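Local coordinates for protein ulvan Lyase-PL25 (Pseudoalteromonas sp. PLSV, PDB 5UAM) that cleaves ulvan, the sulfated cell-wall polysaccharide of green seaweeds, as a polysaccharide lyase of family 25 with a beta-propeller fold, at residues 178-181 / 182-186. Residues are numbered along the deposited sequence; the frame is centred on the assembly and turned at random.
Sequences FFRH and GAHRS. With ZN (zinc ion), chain D; PO4 (phosphate ion), chain E.
R180 and H184 grip one phosphate ion together, while the far side of the H184 ring binds a zinc ion. They lie on the loop that leaves strand 175-180 of the beta-propeller and turns into the antiparallel strand 188-193. Both residues are assigned to the substrate site, and the position of the phosphate, probably from the crystallisation liquor, is consistent with that. It is also held by H99, the assigned proton donor, and by H119 and Y222.

R180 meets the ion end-on, with the phosphorus in the guanidinium plane. R180 NH1 bonds phosphate O2 at 2.9 Å and NH2 bonds O4 in a nearly straight line, 172°. The side chain starts with CG anti to the backbone N (chi1 -176°) and bends at chi3, which brings NE to the G182 carbonyl. R180 NE gives its hydrogen to G182 O at 2.9 Å, from above the carbonyl plane. The A183 carbonyl carbon and H184 N cover one guanidinium face. Three bonds, one from each guanidinium nitrogen, should hold the group against rotation. An alanine here would take away the NE bond and both phosphate bonds, and the anion site would probably lose much of its positive charge.

The H184 ring is turned 45° from the guanidinium, and its CD2 lies 3.6 Å from R180 NH1. H184 NE2 gives its hydrogen to phosphate O1 at the ring edge, 2.5 Å away. Its ND1 binds zinc, which H240, C242 and H254 complete; the metal is likely to make the NE2 hydrogen a stronger donor.

The turn itself is tight. H181 is the centre of an inverse gamma turn, closed by a weak bond from G182 N to R180 O. A side chain on G182 would collide with H181 O. S186 OG donates to A183 O at 2.7 Å, from above the carbonyl plane.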
loop_
_atom_site.group_PDB
_atom_site.type_symbol
_atom_site.label_atom_id
_atom_site.label_comp_id
_atom_site.label_asym_id
_atom_site.label_seq_id
_atom_site.Cartn_x
_atom_site.Cartn_y
_atom_site.Cartn_z
ATOM N N PHE A 178 2.306 6.315 -8.789
ATOM C CA PHE A 178 3.613 5.773 -8.440
ATOM C C PHE A 178 3.541 4.249 -8.483
ATOM O O PHE A 178 2.544 3.651 -8.075
ATOM C CB PHE A 178 4.000 6.206 -7.022
ATOM C CG PHE A 178 4.258 7.659 -6.898
ATOM C CD1 PHE A 178 3.200 8.523 -6.747
ATOM C CD2 PHE A 178 5.542 8.157 -6.942
ATOM C CE1 PHE A 178 3.398 9.865 -6.632
ATOM C CE2 PHE A 178 5.756 9.545 -6.862
ATOM C CZ PHE A 178 4.664 10.373 -6.707
ATOM N N PHE A 179 4.579 3.618 -9.008
ATOM C CA PHE A 179 4.618 2.168 -9.132
ATOM C C PHE A 179 6.034 1.729 -9.480
ATOM O O PHE A 179 6.890 2.537 -9.874
ATOM C CB PHE A 179 3.628 1.652 -10.192
ATOM C CG PHE A 179 3.802 2.270 -11.546
ATOM C CD1 PHE A 179 3.198 3.479 -11.868
ATOM C CD2 PHE A 179 4.552 1.642 -12.526
ATOM C CE1 PHE A 179 3.355 4.057 -13.117
ATOM C CE2 PHE A 179 4.709 2.210 -13.771
ATOM C CZ PHE A 179 4.100 3.419 -14.078
ATOM N N ARG A 180 6.271 0.428 -9.325
ATOM C CA ARG A 180 7.484 -0.202 -9.834
ATOM C C ARG A 180 7.295 -0.539 -11.304
ATOM O O ARG A 180 6.315 -1.187 -11.674
ATOM C CB ARG A 180 7.777 -1.463 -9.038
ATOM C CG ARG A 180 9.081 -2.164 -9.414
ATOM C CD ARG A 180 9.370 -3.407 -8.602
ATOM N NE ARG A 180 8.402 -4.465 -8.896
ATOM C CZ ARG A 180 8.225 -5.536 -8.128
ATOM N NH1 ARG A 180 8.949 -5.708 -7.023
ATOM N NH2 ARG A 180 7.299 -6.421 -8.469
ATOM N N HIS A 181 8.225 -0.101 -12.151
ATOM C CA HIS A 181 8.070 -0.227 -13.605
ATOM C C HIS A 181 8.549 -1.597 -14.100
ATOM O O HIS A 181 9.475 -1.733 -14.905
ATOM C CB HIS A 181 8.796 0.924 -14.299
ATOM C CG HIS A 181 8.425 1.159 -15.735
ATOM N ND1 HIS A 181 8.727 0.272 -16.744
ATOM C CD2 HIS A 181 7.902 2.251 -16.350
ATOM C CE1 HIS A 181 8.362 0.783 -17.909
ATOM N NE2 HIS A 181 7.837 1.976 -17.694
ATOM N N GLY A 182 7.902 -2.640 -13.554
ATOM C CA GLY A 182 8.229 -4.007 -13.894
ATOM C C GLY A 182 8.275 -4.894 -12.671
ATOM O O GLY A 182 7.586 -4.609 -11.685
ATOM N N ALA A 183 9.082 -5.950 -12.747
ATOM C CA ALA A 183 9.307 -6.846 -11.616
ATOM C C ALA A 183 10.504 -6.360 -10.791
ATOM O O ALA A 183 10.769 -5.159 -10.758
ATOM C CB ALA A 183 9.444 -8.277 -12.131
ATOM N N HIS A 184 11.216 -7.245 -10.078
ATOM C CA HIS A 184 12.202 -6.767 -9.098
ATOM C C HIS A 184 13.236 -5.835 -9.686
ATOM O O HIS A 184 13.658 -4.866 -9.033
ATOM C CB HIS A 184 12.974 -7.921 -8.504
ATOM C CG HIS A 184 12.196 -8.683 -7.507
ATOM N ND1 HIS A 184 12.794 -9.473 -6.553
ATOM C CD2 HIS A 184 10.864 -8.786 -7.317
ATOM C CE1 HIS A 184 11.850 -10.035 -5.815
ATOM N NE2 HIS A 184 10.674 -9.629 -6.254
ATOM N N ARG A 185 13.744 -6.160 -10.868
ATOM C CA ARG A 185 14.930 -5.498 -11.373
ATOM C C ARG A 185 14.466 -4.355 -12.268
ATOM O O ARG A 185 14.667 -4.334 -13.484
ATOM C CB ARG A 185 15.851 -6.506 -12.048
ATOM C CG ARG A 185 16.370 -7.506 -11.019
ATOM C CD ARG A 185 17.358 -8.510 -11.579
ATOM N NE ARG A 185 18.048 -9.187 -10.492
ATOM C CZ ARG A 185 19.102 -9.975 -10.650
ATOM N NH1 ARG A 185 19.603 -10.196 -11.864
ATOM N NH2 ARG A 185 19.662 -10.531 -9.588
ATOM N N SER A 186 13.840 -3.380 -11.604
ATOM C CA SER A 186 13.143 -2.307 -12.284
ATOM C C SER A 186 13.259 -1.024 -11.484
ATOM O O SER A 186 13.330 -1.041 -10.251
ATOM C CB SER A 186 11.644 -2.612 -12.418
ATOM O OG SER A 186 11.417 -3.853 -13.068
HETATM ZN ZN ZN D . 14.781 -9.799 -6.101
HETATM P P PO4 E . 7.341 -9.023 -5.648
HETATM O O1 PO4 E . 8.283 -10.210 -5.619
HETATM O O2 PO4 E . 8.057 -7.788 -5.282
HETATM O O3 PO4 E . 6.279 -9.334 -4.621
HETATM O O4 PO4 E . 6.786 -8.904 -7.063
#